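Local coordinates for protein SecB-like chaperone Rv1957 (Mycobacterium tuberculosis, PDB 5MTW) that acts as the SecB-like chaperone of a toxin-antitoxin-chaperone system, preventing aggregation of the antitoxin HigA1 and being required for neutralisation of the toxin HigB1, at residues A[74-79]-A[104-109]; A[143-148]-A[159-164]; A[26-31]-A[110-115]; A[51-56]-A[79-84]; A[20-25]-A[126-131]. All coordinates share one frame; numbering follows the deposited sequence.

From the N terminus, helix 20-25 opens contact 5 and strand 26-40 opens contact 3; both loops stay open until the chain has laid down the rest of the sheet. Contact 4 pairs 51-56 with 79-84, closing the hairpin of strands 50-62 and 69-82. Contact 1, 74-79 with 104-109, crosses it, shares Arg79 and adds strand 99-114. Contact 3 then closes at 110-115, enclosing contacts 1 and 4 and placing the first strand beside the fourth. Contact 5 closes around all three as 126-131, near the start of the long helix 125-154, meets helix 20-25. Contact 2 follows in series, returning the C-terminal segment 159-164 to that helix.

Contact 1 of 5, residues A[74-79]-A[104-109]; sequences ISCHLR and ADFEFA
The two inner strands of the four-stranded antiparallel sheet meet here, with Cys76 opposite Phe106 at the middle of the ladder. Six backbone hydrogen bonds link the pairs Ile74-Phe108, Cys76-Phe106 and Leu78-Ala104; Leu78 N to Ala104 O, at 2.8 Å, is almost straight. Phe106 CG sits between its backbone N and carbonyl carbon (chi1 62°), which swings the ring over to the neighbouring strand. Cys76 CB lies over one ring face, 3.6 Å from Phe106 CZ. Cys76 SG meets the same ring obliquely, 4.3 Å from its centroid, a sulfur-aromatic contact. Leu78 CB and Ala104 CB, 4.2 Å apart, extend this apolar face, which helix 125-154 packs against. Ser75, His77, Asp105 and Glu107 occupy the other face. There Asp105 CB approaches the edge of the His77 ring, 3.9 Å from ND1, while Arg35 forms salt bridges with both Asp105 and Glu107, and Arg73 with Glu107. Strand order 1-4-3-2 with a long helix over one face is a Greek-key arrangement, as in SecB-type chaperones.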
# COMPACT_ATOMS: atom_id res chain seq x y z
N ILE A 74 -0.46 18.58 -3.18
CA ILE A 74 0.11 18.36 -4.52
C ILE A 74 -0.87 17.55 -5.35
O ILE A 74 -1.29 16.43 -4.96
CB ILE A 74 1.52 17.70 -4.48
CG1 ILE A 74 2.43 18.63 -3.65
CG2 ILE A 74 2.04 17.50 -5.91
CD1 ILE A 74 3.76 18.06 -3.33
N SER A 75 -1.31 18.22 -6.41
CA SER A 75 -2.16 17.66 -7.48
C SER A 75 -1.27 17.01 -8.55
O SER A 75 -0.22 17.57 -8.90
CB SER A 75 -3.05 18.78 -8.09
OG SER A 75 -3.93 18.24 -9.04
N CYS A 76 -1.58 15.78 -8.95
CA CYS A 76 -0.77 15.03 -9.91
C CYS A 76 -1.62 14.57 -11.10
O CYS A 76 -2.81 14.13 -10.94
CB CYS A 76 -0.14 13.82 -9.26
SG CYS A 76 0.71 14.18 -7.73
N HIS A 77 -0.99 14.54 -12.27
CA HIS A 77 -1.62 13.99 -13.50
C HIS A 77 -0.60 13.00 -14.14
O HIS A 77 0.52 13.36 -14.49
CB HIS A 77 -2.12 15.07 -14.50
CG HIS A 77 -2.94 14.46 -15.61
ND1 HIS A 77 -4.27 14.11 -15.45
CD2 HIS A 77 -2.60 14.04 -16.85
CE1 HIS A 77 -4.72 13.54 -16.55
NE2 HIS A 77 -3.72 13.48 -17.42
N LEU A 78 -0.95 11.74 -14.13
CA LEU A 78 -0.15 10.66 -14.65
C LEU A 78 -0.77 10.15 -15.94
O LEU A 78 -2.00 9.80 -16.04
CB LEU A 78 -0.08 9.53 -13.62
CG LEU A 78 0.57 8.25 -14.13
CD1 LEU A 78 2.02 8.49 -14.25
CD2 LEU A 78 0.31 7.05 -13.22
N ARG A 79 0.08 10.03 -16.94
CA ARG A 79 -0.34 9.52 -18.25
C ARG A 79 0.69 8.47 -18.60
O ARG A 79 1.88 8.76 -18.67
CB ARG A 79 -0.32 10.61 -19.32
CG ARG A 79 -1.56 11.46 -19.46
CD ARG A 79 -1.45 12.43 -20.68
NE ARG A 79 -2.59 12.39 -21.62
CZ ARG A 79 -3.83 12.85 -21.40
NH1 ARG A 79 -4.16 13.36 -20.25
NH2 ARG A 79 -4.75 12.80 -22.34
N ALA A 104 -4.27 8.84 -14.68
CA ALA A 104 -4.69 9.10 -13.31
C ALA A 104 -4.53 10.53 -12.93
O ALA A 104 -3.49 11.17 -13.23
CB ALA A 104 -3.86 8.27 -12.40
N ASP A 105 -5.45 10.99 -12.13
CA ASP A 105 -5.41 12.33 -11.57
C ASP A 105 -5.76 12.20 -10.08
O ASP A 105 -6.82 11.66 -9.74
CB ASP A 105 -6.38 13.26 -12.30
CG ASP A 105 -6.54 14.63 -11.60
OD1 ASP A 105 -5.54 15.34 -11.21
OD2 ASP A 105 -7.71 15.01 -11.46
N PHE A 106 -4.81 12.55 -9.24
CA PHE A 106 -5.00 12.44 -7.82
C PHE A 106 -4.34 13.59 -7.06
O PHE A 106 -3.43 14.26 -7.56
CB PHE A 106 -4.51 11.04 -7.37
CG PHE A 106 -3.05 10.80 -7.62
CD1 PHE A 106 -2.61 10.36 -8.84
CD2 PHE A 106 -2.14 11.07 -6.66
CE1 PHE A 106 -1.24 10.12 -9.11
CE2 PHE A 106 -0.77 10.88 -6.87
CZ PHE A 106 -0.31 10.38 -8.10
N GLU A 107 -4.69 13.75 -5.79
CA GLU A 107 -4.09 14.79 -5.01
C GLU A 107 -3.89 14.41 -3.53
O GLU A 107 -4.78 13.80 -2.96
CB GLU A 107 -5.04 16.00 -5.02
CG GLU A 107 -4.45 17.23 -4.40
CD GLU A 107 -5.42 18.43 -4.45
OE1 GLU A 107 -6.62 18.24 -4.67
OE2 GLU A 107 -4.95 19.58 -4.33
N PHE A 108 -2.67 14.59 -3.05
CA PHE A 108 -2.29 14.34 -1.70
C PHE A 108 -2.24 15.66 -0.90
O PHE A 108 -1.99 16.77 -1.44
CB PHE A 108 -0.92 13.59 -1.64
CG PHE A 108 -1.06 12.07 -1.78
CD1 PHE A 108 -1.28 11.28 -0.66
CD2 PHE A 108 -1.00 11.42 -3.04
CE1 PHE A 108 -1.47 9.87 -0.77
CE2 PHE A 108 -1.17 10.05 -3.16
CZ PHE A 108 -1.33 9.27 -2.02
N ALA A 109 -2.46 15.53 0.40
CA ALA A 109 -2.38 16.60 1.32
C ALA A 109 -1.57 16.25 2.52
O ALA A 109 -1.74 15.14 3.00
CB ALA A 109 -3.74 16.89 1.86

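Contact 2 of 5, residues A[143-148]-A[159-164]; sequences YIREYV and PLTLEI
The polar grip comes from Arg145, whose NE donates to Leu162 O at 2.8 Å. The acceptor lies in the guanidinium plane, but the donor stands 34° out of the carbonyl plane. With CG trans to the backbone N (chi1 172°) and the chain extended as far as NE, the arginine reaches from the helix past Leu162, the two side chains running in opposite directions. A water bridges the backbones as well: it donates to Arg145 O and Leu160 O and accepts from Leu162 N, tying the irregular segment to the helix. This segment follows helix 125-154 and folds back along it, and its Leu160 and Thr161 also touch the bound antitoxin peptide, a basic side chain of which lies close to Arg145 NH2. Apolar groups of 159-164 also touch the guanidinium. Ile164 CD1 sits over the centre of one face, 3.5 Å from Arg145 CZ, and Thr161 CG2 approaches Arg145 NH2 at 3.4 Å. Farther along the helix, Val148 CG1 meets Leu160 CD2 at 3.7 Å, these side chains lying side by side. Leu162 CD1 reaches Ile144 CG2 at 4.3 Å.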
# COMPACT_ATOMS: atom_id res chain seq x y z
N TYR A 143 4.92 9.58 -0.80
CA TYR A 143 3.59 9.07 -0.76
C TYR A 143 2.98 8.99 -2.14
O TYR A 143 2.15 8.09 -2.49
CB TYR A 143 2.69 9.98 0.07
CG TYR A 143 3.05 9.90 1.53
CD1 TYR A 143 4.10 10.68 2.03
CD2 TYR A 143 2.36 9.07 2.41
CE1 TYR A 143 4.47 10.62 3.39
CE2 TYR A 143 2.71 9.02 3.76
CZ TYR A 143 3.76 9.79 4.25
OH TYR A 143 4.07 9.74 5.62
N ILE A 144 3.44 9.91 -2.95
CA ILE A 144 3.00 9.99 -4.34
C ILE A 144 3.59 8.83 -5.12
O ILE A 144 2.95 8.20 -5.84
CB ILE A 144 3.36 11.34 -5.03
CG1 ILE A 144 2.42 12.47 -4.54
CG2 ILE A 144 3.26 11.20 -6.54
CD1 ILE A 144 2.94 13.90 -4.76
N ARG A 145 4.86 8.57 -4.89
CA ARG A 145 5.53 7.46 -5.55
C ARG A 145 4.93 6.09 -5.15
O ARG A 145 4.74 5.20 -5.97
CB ARG A 145 7.02 7.52 -5.14
CG ARG A 145 7.85 6.33 -5.58
CD ARG A 145 9.36 6.71 -5.37
NE ARG A 145 10.31 5.61 -5.69
CZ ARG A 145 10.68 4.67 -4.84
NH1 ARG A 145 10.19 4.59 -3.61
NH2 ARG A 145 11.55 3.76 -5.21
N GLU A 146 4.63 5.93 -3.86
CA GLU A 146 4.06 4.69 -3.39
C GLU A 146 2.66 4.48 -4.00
O GLU A 146 2.27 3.38 -4.35
CB GLU A 146 3.99 4.60 -1.87
CG GLU A 146 3.45 3.25 -1.37
CD GLU A 146 1.93 3.15 -1.36
OE1 GLU A 146 1.25 4.19 -1.31
OE2 GLU A 146 1.36 2.02 -1.41
N TYR A 147 1.91 5.57 -4.14
CA TYR A 147 0.60 5.47 -4.68
C TYR A 147 0.60 5.06 -6.17
O TYR A 147 -0.25 4.28 -6.62
CB TYR A 147 -0.18 6.83 -4.42
CG TYR A 147 -1.57 6.69 -4.85
CD1 TYR A 147 -2.44 5.81 -4.19
CD2 TYR A 147 -2.07 7.39 -5.93
CE1 TYR A 147 -3.76 5.62 -4.62
CE2 TYR A 147 -3.36 7.21 -6.35
CZ TYR A 147 -4.20 6.32 -5.70
OH TYR A 147 -5.50 6.14 -6.25
N VAL A 148 1.55 5.62 -6.94
CA VAL A 148 1.69 5.27 -8.31
C VAL A 148 2.05 3.79 -8.48
O VAL A 148 1.55 3.13 -9.34
CB VAL A 148 2.60 6.24 -9.05
CG1 VAL A 148 2.93 5.77 -10.44
CG2 VAL A 148 1.95 7.64 -9.16
N PRO A 159 4.43 -2.51 -13.07
CA PRO A 159 4.53 -1.56 -11.94
C PRO A 159 5.49 -0.39 -12.23
O PRO A 159 6.61 -0.60 -12.68
CB PRO A 159 4.98 -2.45 -10.78
CG PRO A 159 4.44 -3.79 -11.13
CD PRO A 159 4.71 -3.90 -12.63
N LEU A 160 4.95 0.83 -12.13
CA LEU A 160 5.72 2.02 -12.31
C LEU A 160 6.29 2.49 -10.97
O LEU A 160 5.54 2.83 -10.03
CB LEU A 160 4.85 3.17 -12.79
CG LEU A 160 5.58 4.50 -12.95
CD1 LEU A 160 6.82 4.24 -13.80
CD2 LEU A 160 4.71 5.42 -13.71
N THR A 161 7.62 2.49 -10.90
CA THR A 161 8.30 3.04 -9.72
C THR A 161 8.98 4.38 -10.07
O THR A 161 9.96 4.41 -10.80
CB THR A 161 9.33 2.01 -9.14
OG1 THR A 161 8.62 0.84 -8.76
CG2 THR A 161 10.01 2.53 -7.96
N LEU A 162 8.42 5.49 -9.59
CA LEU A 162 8.99 6.79 -9.90
C LEU A 162 10.44 6.86 -9.39
O LEU A 162 10.84 6.12 -8.43
CB LEU A 162 8.13 7.92 -9.34
CG LEU A 162 6.70 7.94 -9.79
CD1 LEU A 162 6.03 9.17 -9.09
CD2 LEU A 162 6.65 7.98 -11.35
N GLU A 163 11.19 7.72 -10.04
CA GLU A 163 12.56 8.02 -9.64
C GLU A 163 12.62 8.69 -8.25
O GLU A 163 11.72 9.44 -7.80
CB GLU A 163 13.24 8.94 -10.66
CG GLU A 163 12.87 8.63 -12.10
CD GLU A 163 11.65 9.48 -12.65
OE1 GLU A 163 10.42 9.44 -12.15
OE2 GLU A 163 11.98 10.20 -13.64
N ILE A 164 13.68 8.38 -7.53
CA ILE A 164 13.99 9.10 -6.31
C ILE A 164 14.38 10.58 -6.64
O ILE A 164 15.32 10.82 -7.35
CB ILE A 164 15.12 8.37 -5.52
CG1 ILE A 164 14.71 6.92 -5.25
CG2 ILE A 164 15.37 9.10 -4.24
CD1 ILE A 164 13.43 6.79 -4.40
O HOH W 1 6.04 4.91 -8.21

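Contact 3 of 5, residues A[26-31]-A[110-115]; sequences AQIRDI and ALFDYH
Ile28 rests on the ring of Phe112, Ile28 CB being 3.8 Å from Phe112 CE2. Further ring contacts, with Phe70 and edge-to-face with Tyr131, hem Phe112 in, and Ile28, from strand 26-40, packs its CG1 over one face. Next along the same side of the sheet, the small Ala110 CB lies in a shallow dip between Ile28 and Ile31, 4.0 Å from Ile31 CG1. The strands are antiparallel, but the register slips by one: Arg29 and Asp30 both face Leu111, a classic beta bulge at the edge of the sheet within this chain. Arg29 N donates to Leu111 O at 2.7 Å, and Leu111 N to Asp30 O at 2.9 Å. On the face of Leu111 and Asp113, the bulged Arg29 bends at chi2 (-48°) and lies back along the strand. NE and NH2 of Arg29 both grip Asp113 OD1, at 3.0 and 3.1 Å, NH2 using its syn lone pair; the guanidinium and carboxylate planes are 63° apart. Gln27 CG lies over the centre of one guanidinium face. Asp30 turns its carboxylate to a basic and an aromatic side chain of the bound peptide.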
# COMPACT_ATOMS: atom_id res chain seq x y z
N ALA A 26 7.55 25.05 12.19
CA ALA A 26 6.47 24.22 11.64
C ALA A 26 6.69 22.74 11.91
O ALA A 26 7.81 22.23 11.77
CB ALA A 26 6.31 24.47 10.14
N GLN A 27 5.61 22.06 12.28
CA GLN A 27 5.66 20.63 12.53
C GLN A 27 4.63 19.89 11.64
O GLN A 27 3.49 20.35 11.46
CB GLN A 27 5.48 20.35 14.01
CG GLN A 27 5.73 18.89 14.40
CD GLN A 27 7.06 18.36 13.91
OE1 GLN A 27 7.19 17.84 12.80
NE2 GLN A 27 8.08 18.56 14.72
N ILE A 28 5.07 18.82 10.99
CA ILE A 28 4.13 17.96 10.19
C ILE A 28 3.22 17.13 11.13
O ILE A 28 3.68 16.64 12.15
CB ILE A 28 4.88 17.04 9.19
CG1 ILE A 28 3.90 16.45 8.14
CG2 ILE A 28 5.64 15.97 9.92
CD1 ILE A 28 4.61 16.00 6.87
N ARG A 29 1.92 16.99 10.78
CA ARG A 29 0.97 16.27 11.66
C ARG A 29 0.41 15.06 11.00
O ARG A 29 0.35 14.04 11.60
CB ARG A 29 -0.14 17.15 12.13
CG ARG A 29 0.31 18.24 13.04
CD ARG A 29 1.22 17.72 14.14
NE ARG A 29 1.66 18.83 14.95
CZ ARG A 29 2.33 18.73 16.08
NH1 ARG A 29 2.71 17.55 16.54
NH2 ARG A 29 2.61 19.83 16.73
N ASP A 30 0.07 15.13 9.70
CA ASP A 30 -0.61 14.03 9.03
C ASP A 30 -0.55 14.20 7.50
O ASP A 30 -0.24 15.24 7.01
CB ASP A 30 -2.02 13.98 9.53
CG ASP A 30 -2.72 12.60 9.38
OD1 ASP A 30 -2.16 11.56 9.03
OD2 ASP A 30 -3.92 12.62 9.69
N ILE A 31 -0.89 13.14 6.81
CA ILE A 31 -0.90 13.06 5.35
C ILE A 31 -2.16 12.30 4.96
O ILE A 31 -2.61 11.37 5.63
CB ILE A 31 0.37 12.35 4.85
CG1 ILE A 31 1.57 13.36 4.99
CG2 ILE A 31 0.19 12.01 3.38
CD1 ILE A 31 2.88 12.75 5.29
N ALA A 110 -0.75 17.21 2.95
CA ALA A 110 -0.00 17.21 4.19
C ALA A 110 -0.41 18.41 5.15
O ALA A 110 -0.47 19.60 4.77
CB ALA A 110 1.51 17.18 3.90
N LEU A 111 -0.67 18.04 6.39
CA LEU A 111 -1.17 18.96 7.44
C LEU A 111 0.03 19.34 8.35
O LEU A 111 0.75 18.47 8.79
CB LEU A 111 -2.20 18.24 8.30
CG LEU A 111 -2.79 19.03 9.51
CD1 LEU A 111 -3.40 20.35 9.01
CD2 LEU A 111 -3.80 18.23 10.28
N PHE A 112 0.25 20.63 8.55
CA PHE A 112 1.30 21.10 9.40
C PHE A 112 0.68 22.08 10.36
O PHE A 112 -0.33 22.75 10.05
CB PHE A 112 2.33 21.91 8.64
CG PHE A 112 3.06 21.14 7.58
CD1 PHE A 112 2.47 20.96 6.36
CD2 PHE A 112 4.32 20.63 7.81
CE1 PHE A 112 3.13 20.28 5.35
CE2 PHE A 112 5.00 19.99 6.82
CZ PHE A 112 4.38 19.76 5.58
N ASP A 113 1.32 22.22 11.50
CA ASP A 113 1.02 23.38 12.29
C ASP A 113 2.33 24.03 12.80
O ASP A 113 3.46 23.53 12.54
CB ASP A 113 -0.08 23.10 13.30
CG ASP A 113 0.23 21.95 14.23
OD1 ASP A 113 1.41 21.78 14.57
OD2 ASP A 113 -0.73 21.24 14.63
N TYR A 114 2.18 25.21 13.40
CA TYR A 114 3.35 25.92 13.97
C TYR A 114 3.00 26.73 15.24
O TYR A 114 1.84 26.96 15.55
CB TYR A 114 3.94 26.84 12.92
CG TYR A 114 2.96 27.89 12.45
CD1 TYR A 114 2.80 29.11 13.16
CD2 TYR A 114 2.15 27.66 11.35
CE1 TYR A 114 1.87 30.05 12.74
CE2 TYR A 114 1.25 28.59 10.92
CZ TYR A 114 1.09 29.77 11.62
OH TYR A 114 0.22 30.66 11.11
N HIS A 115 4.06 27.14 15.95
CA HIS A 115 4.02 27.90 17.24
C HIS A 115 4.78 29.19 17.01
O HIS A 115 5.94 29.14 16.62
CB HIS A 115 4.72 27.09 18.35

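Contact 4 of 5, residues A[51-56]-A[79-84]; sequences TYDLEF and RIQNQA
Thr51 and Gln81 form a hydrogen-bonded pair and lie side by side, Thr51 CG2 4.2 Å from Gln81 CB. Their backbones join through two bonds; the one from Thr51 N to Gln81 O, at 2.7 Å, is nearly linear. A second hydrogen-bonded pair, Asp53 and Arg79, closes with Asp53 N to Arg79 O at 2.8 Å and Arg79 N to Asp53 O at 2.9 Å. Between them the non-hydrogen-bonded pair of Tyr52 and Ile80 turns to the other face, where Tyr52 CB meets Ile80 CG1 at 4.2 Å. Tyr52 CG stands between its backbone N and carbonyl carbon (chi1 73°), and the ring leads away from Ile80. The next shell fixes the polar ends. Tyr52 OH bonds to Glu163 OE1 of the C-terminal segment, and Gln81 NE2 to Asp100 of strand 99-114. Asp53 OD2 remains 5.6 Å from Arg79 NE, the opposite charges near but not in contact; Arg79 NH1 instead bonds to His77 NE2. These segments belong to the hairpin of strands 50-62 and 69-82. Leu160 and Leu162 cover Tyr52, Thr152 of helix 125-154 and Leu157 lie against Ile80, and the bound peptide packs on Thr51, Tyr52 and Ile80, while strand 99-114 continues the sheet beyond 69-82.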
# COMPACT_ATOMS: atom_id res chain seq x y z
N THR A 51 6.05 4.36 -21.88
CA THR A 51 6.54 5.53 -21.20
C THR A 51 5.46 6.26 -20.32
O THR A 51 4.35 5.84 -20.24
CB THR A 51 7.21 6.53 -22.18
OG1 THR A 51 8.05 7.42 -21.44
CG2 THR A 51 6.16 7.30 -23.00
N TYR A 52 5.85 7.35 -19.68
CA TYR A 52 4.91 8.11 -18.87
C TYR A 52 5.22 9.56 -18.75
O TYR A 52 6.35 9.94 -18.85
CB TYR A 52 4.84 7.45 -17.49
CG TYR A 52 6.05 7.69 -16.65
CD1 TYR A 52 7.16 6.92 -16.79
CD2 TYR A 52 6.06 8.73 -15.71
CE1 TYR A 52 8.28 7.17 -16.05
CE2 TYR A 52 7.15 8.97 -14.91
CZ TYR A 52 8.26 8.17 -15.07
OH TYR A 52 9.34 8.37 -14.31
N ASP A 53 4.19 10.33 -18.50
CA ASP A 53 4.27 11.76 -18.19
C ASP A 53 3.65 11.96 -16.81
O ASP A 53 2.64 11.30 -16.49
CB ASP A 53 3.42 12.62 -19.12
CG ASP A 53 3.82 12.55 -20.54
OD1 ASP A 53 4.94 12.09 -20.85
OD2 ASP A 53 3.01 12.96 -21.37
N LEU A 54 4.26 12.82 -16.01
CA LEU A 54 3.75 13.13 -14.63
C LEU A 54 3.89 14.63 -14.31
O LEU A 54 4.98 15.13 -14.16
CB LEU A 54 4.46 12.29 -13.58
CG LEU A 54 3.93 12.43 -12.14
CD1 LEU A 54 2.44 12.26 -11.98
CD2 LEU A 54 4.65 11.49 -11.15
N GLU A 55 2.77 15.31 -14.22
CA GLU A 55 2.69 16.75 -14.02
C GLU A 55 2.29 16.85 -12.54
O GLU A 55 1.40 16.10 -12.11
CB GLU A 55 1.57 17.35 -14.86
CG GLU A 55 1.45 18.85 -14.65
CD GLU A 55 0.26 19.48 -15.35
OE1 GLU A 55 -0.57 18.72 -15.91
OE2 GLU A 55 0.17 20.74 -15.36
N PHE A 56 2.95 17.73 -11.78
CA PHE A 56 2.60 18.01 -10.39
C PHE A 56 2.11 19.46 -10.30
O PHE A 56 2.62 20.33 -11.00
CB PHE A 56 3.81 17.94 -9.52
CG PHE A 56 4.52 16.61 -9.53
CD1 PHE A 56 5.42 16.28 -10.55
CD2 PHE A 56 4.30 15.69 -8.53
CE1 PHE A 56 6.12 15.07 -10.55
CE2 PHE A 56 4.99 14.45 -8.52
CZ PHE A 56 5.90 14.15 -9.54
N ARG A 79 0.08 10.03 -16.94
CA ARG A 79 -0.34 9.52 -18.25
C ARG A 79 0.69 8.47 -18.60
O ARG A 79 1.88 8.76 -18.67
CB ARG A 79 -0.32 10.61 -19.32
CG ARG A 79 -1.56 11.46 -19.46
CD ARG A 79 -1.45 12.43 -20.68
NE ARG A 79 -2.59 12.39 -21.62
CZ ARG A 79 -3.83 12.85 -21.40
NH1 ARG A 79 -4.16 13.36 -20.25
NH2 ARG A 79 -4.75 12.80 -22.34
N ILE A 80 0.22 7.25 -18.71
CA ILE A 80 1.03 6.11 -19.17
C ILE A 80 0.68 5.81 -20.62
O ILE A 80 -0.47 5.71 -20.97
CB ILE A 80 0.80 4.88 -18.28
CG1 ILE A 80 1.34 5.19 -16.87
CG2 ILE A 80 1.51 3.66 -18.83
CD1 ILE A 80 1.09 4.08 -15.90
N GLN A 81 1.73 5.66 -21.43
CA GLN A 81 1.60 5.61 -22.86
C GLN A 81 2.51 4.57 -23.50
O GLN A 81 3.66 4.43 -23.09
CB GLN A 81 2.04 6.95 -23.42
CG GLN A 81 1.21 8.13 -23.00
CD GLN A 81 1.61 9.36 -23.75
OE1 GLN A 81 2.76 9.71 -23.73
NE2 GLN A 81 0.69 9.96 -24.47
N ASN A 82 1.96 3.91 -24.52
CA ASN A 82 2.70 3.15 -25.60
C ASN A 82 3.41 4.09 -26.61
O ASN A 82 2.79 4.96 -27.19
CB ASN A 82 1.74 2.21 -26.41
CG ASN A 82 1.21 1.05 -25.56
OD1 ASN A 82 1.90 0.64 -24.63
ND2 ASN A 82 -0.01 0.55 -25.83
N GLN A 83 4.69 3.87 -26.81
CA GLN A 83 5.50 4.64 -27.78
C GLN A 83 5.48 3.93 -29.16
O GLN A 83 5.33 2.70 -29.23
CB GLN A 83 6.95 4.71 -27.27
CG GLN A 83 7.63 6.07 -27.31
CD GLN A 83 8.89 6.10 -26.45
OE1 GLN A 83 9.42 5.06 -26.07
NE2 GLN A 83 9.36 7.29 -26.15
N ALA A 84 5.59 4.70 -30.24
CA ALA A 84 6.20 4.21 -31.49
C ALA A 84 5.40 3.14 -32.20
O ALA A 84 4.20 3.03 -32.02
CB ALA A 84 7.62 3.70 -31.21

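Contact 5 of 5, residues A[20-25]-A[126-131]; sequences ARLAAR and EELTAY
Glu127 makes the first touch along the helix 126-131, its carboxylate meeting Arg21 of helix 20-25. Arg21 NH1 donates to Glu127 OE1 at 3.0 Å, a salt bridge whose hydrogen bond is weak, its N-H...O angle being 129°. The acceptor lies at the guanidinium edge, and the two flat groups are nearly coplanar. Glu127 OE2 instead rests against the aliphatic part of the arginine, 3.5 Å from Arg21 CD. Arg21 reaches it with a chain extended from CG to NE. Leu128 sets out away from helix 20-25, but its CD2 returns to meet Leu22 CD2 at 3.8 Å. The same Leu22 methyl lies against the backbone at Glu127 O, and it also touches Tyr131 CB at 3.9 Å. A turn after Glu127, Tyr131 takes Ala23 CB at its ring edge, in the ring plane, while Ala23 CA approaches Tyr131 CE1 obliquely at 3.5 Å. With CG opposite the backbone N (chi1 -177°), the ring extends past helix 20-25 toward Phe112 of the sheet, which it meets edge-to-face. The axes of segments 20-25 and 126-131 cross at -72°, and Pro123 adds to the packing on Leu22. The chemistry is thus a buried apolar centre of Leu22, Leu128 and Tyr131, flanked on its partly exposed side by one ion pair, whose bent bond suggests that electrostatic attraction contributes more than directional hydrogen bonding.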
# COMPACT_ATOMS: atom_id res chain seq x y z
N ALA A 20 12.83 29.72 5.63
CA ALA A 20 13.66 29.23 6.79
C ALA A 20 13.01 29.50 8.13
O ALA A 20 13.03 28.67 9.06
CB ALA A 20 15.04 29.86 6.78
N ARG A 21 12.39 30.68 8.24
CA ARG A 21 11.74 31.07 9.48
C ARG A 21 10.56 30.11 9.85
O ARG A 21 10.44 29.63 11.00
CB ARG A 21 11.28 32.52 9.36
CG ARG A 21 10.67 33.07 10.65
CD ARG A 21 9.92 34.40 10.49
NE ARG A 21 8.98 34.52 11.61
CZ ARG A 21 7.65 34.54 11.53
NH1 ARG A 21 6.99 34.54 10.37
NH2 ARG A 21 6.96 34.59 12.66
N LEU A 22 9.68 29.87 8.87
CA LEU A 22 8.60 28.92 9.05
C LEU A 22 9.10 27.46 9.19
O LEU A 22 8.54 26.68 9.96
CB LEU A 22 7.60 29.06 7.92
CG LEU A 22 6.34 28.25 7.99
CD1 LEU A 22 5.51 28.58 9.20
CD2 LEU A 22 5.59 28.53 6.71
N ALA A 23 10.20 27.12 8.52
CA ALA A 23 10.82 25.82 8.69
C ALA A 23 11.31 25.52 10.10
O ALA A 23 11.42 24.36 10.43
CB ALA A 23 11.94 25.63 7.69
N ALA A 24 11.61 26.52 10.94
CA ALA A 24 12.12 26.24 12.31
C ALA A 24 10.97 26.09 13.29
O ALA A 24 11.18 25.60 14.39
CB ALA A 24 13.06 27.33 12.80
N ARG A 25 9.78 26.55 12.89
CA ARG A 25 8.63 26.60 13.74
C ARG A 25 7.46 25.70 13.35
O ARG A 25 6.52 25.58 14.12
CB ARG A 25 8.17 28.06 13.91
CG ARG A 25 8.86 28.72 15.14
CD ARG A 25 8.82 30.24 15.17
NE ARG A 25 10.06 30.80 15.73
CZ ARG A 25 11.19 31.00 15.04
NH1 ARG A 25 11.27 30.70 13.75
NH2 ARG A 25 12.24 31.50 15.65
N GLU A 126 4.29 34.34 1.00
CA GLU A 126 5.59 33.97 0.43
C GLU A 126 6.27 32.89 1.24
O GLU A 126 6.89 31.99 0.67
CB GLU A 126 6.55 35.18 0.36
CG GLU A 126 6.12 36.25 -0.64
CD GLU A 126 4.86 37.00 -0.21
OE1 GLU A 126 4.72 37.29 1.01
OE2 GLU A 126 3.99 37.27 -1.07
N GLU A 127 6.24 33.04 2.56
CA GLU A 127 6.85 32.11 3.47
C GLU A 127 6.17 30.69 3.34
O GLU A 127 6.84 29.69 3.21
CB GLU A 127 6.80 32.63 4.90
CG GLU A 127 7.62 33.89 5.19
CD GLU A 127 7.75 34.22 6.70
OE1 GLU A 127 6.76 34.21 7.44
OE2 GLU A 127 8.87 34.49 7.17
N LEU A 128 4.84 30.67 3.35
CA LEU A 128 4.06 29.48 3.19
C LEU A 128 4.35 28.80 1.85
O LEU A 128 4.58 27.58 1.82
CB LEU A 128 2.58 29.84 3.32
CG LEU A 128 2.26 30.19 4.77
CD1 LEU A 128 1.04 31.13 4.88
CD2 LEU A 128 2.03 28.92 5.54
N THR A 129 4.35 29.59 0.77
CA THR A 129 4.65 29.11 -0.61
C THR A 129 6.05 28.51 -0.70
O THR A 129 6.21 27.42 -1.16
CB THR A 129 4.41 30.22 -1.66
OG1 THR A 129 3.01 30.47 -1.71
CG2 THR A 129 4.84 29.81 -3.03
N ALA A 130 7.05 29.16 -0.13
CA ALA A 130 8.42 28.64 -0.23
C ALA A 130 8.54 27.30 0.54
O ALA A 130 9.25 26.35 0.10
CB ALA A 130 9.41 29.64 0.33
N TYR A 131 7.88 27.25 1.70
CA TYR A 131 7.97 26.09 2.59
C TYR A 131 7.32 24.91 1.93
O TYR A 131 7.86 23.85 2.01
CB TYR A 131 7.33 26.34 3.95
CG TYR A 131 7.45 25.17 4.96
CD1 TYR A 131 8.62 24.95 5.68
CD2 TYR A 131 6.40 24.28 5.13
CE1 TYR A 131 8.71 23.92 6.61
CE2 TYR A 131 6.48 23.23 6.03
CZ TYR A 131 7.62 23.05 6.79
OH TYR A 131 7.68 22.01 7.68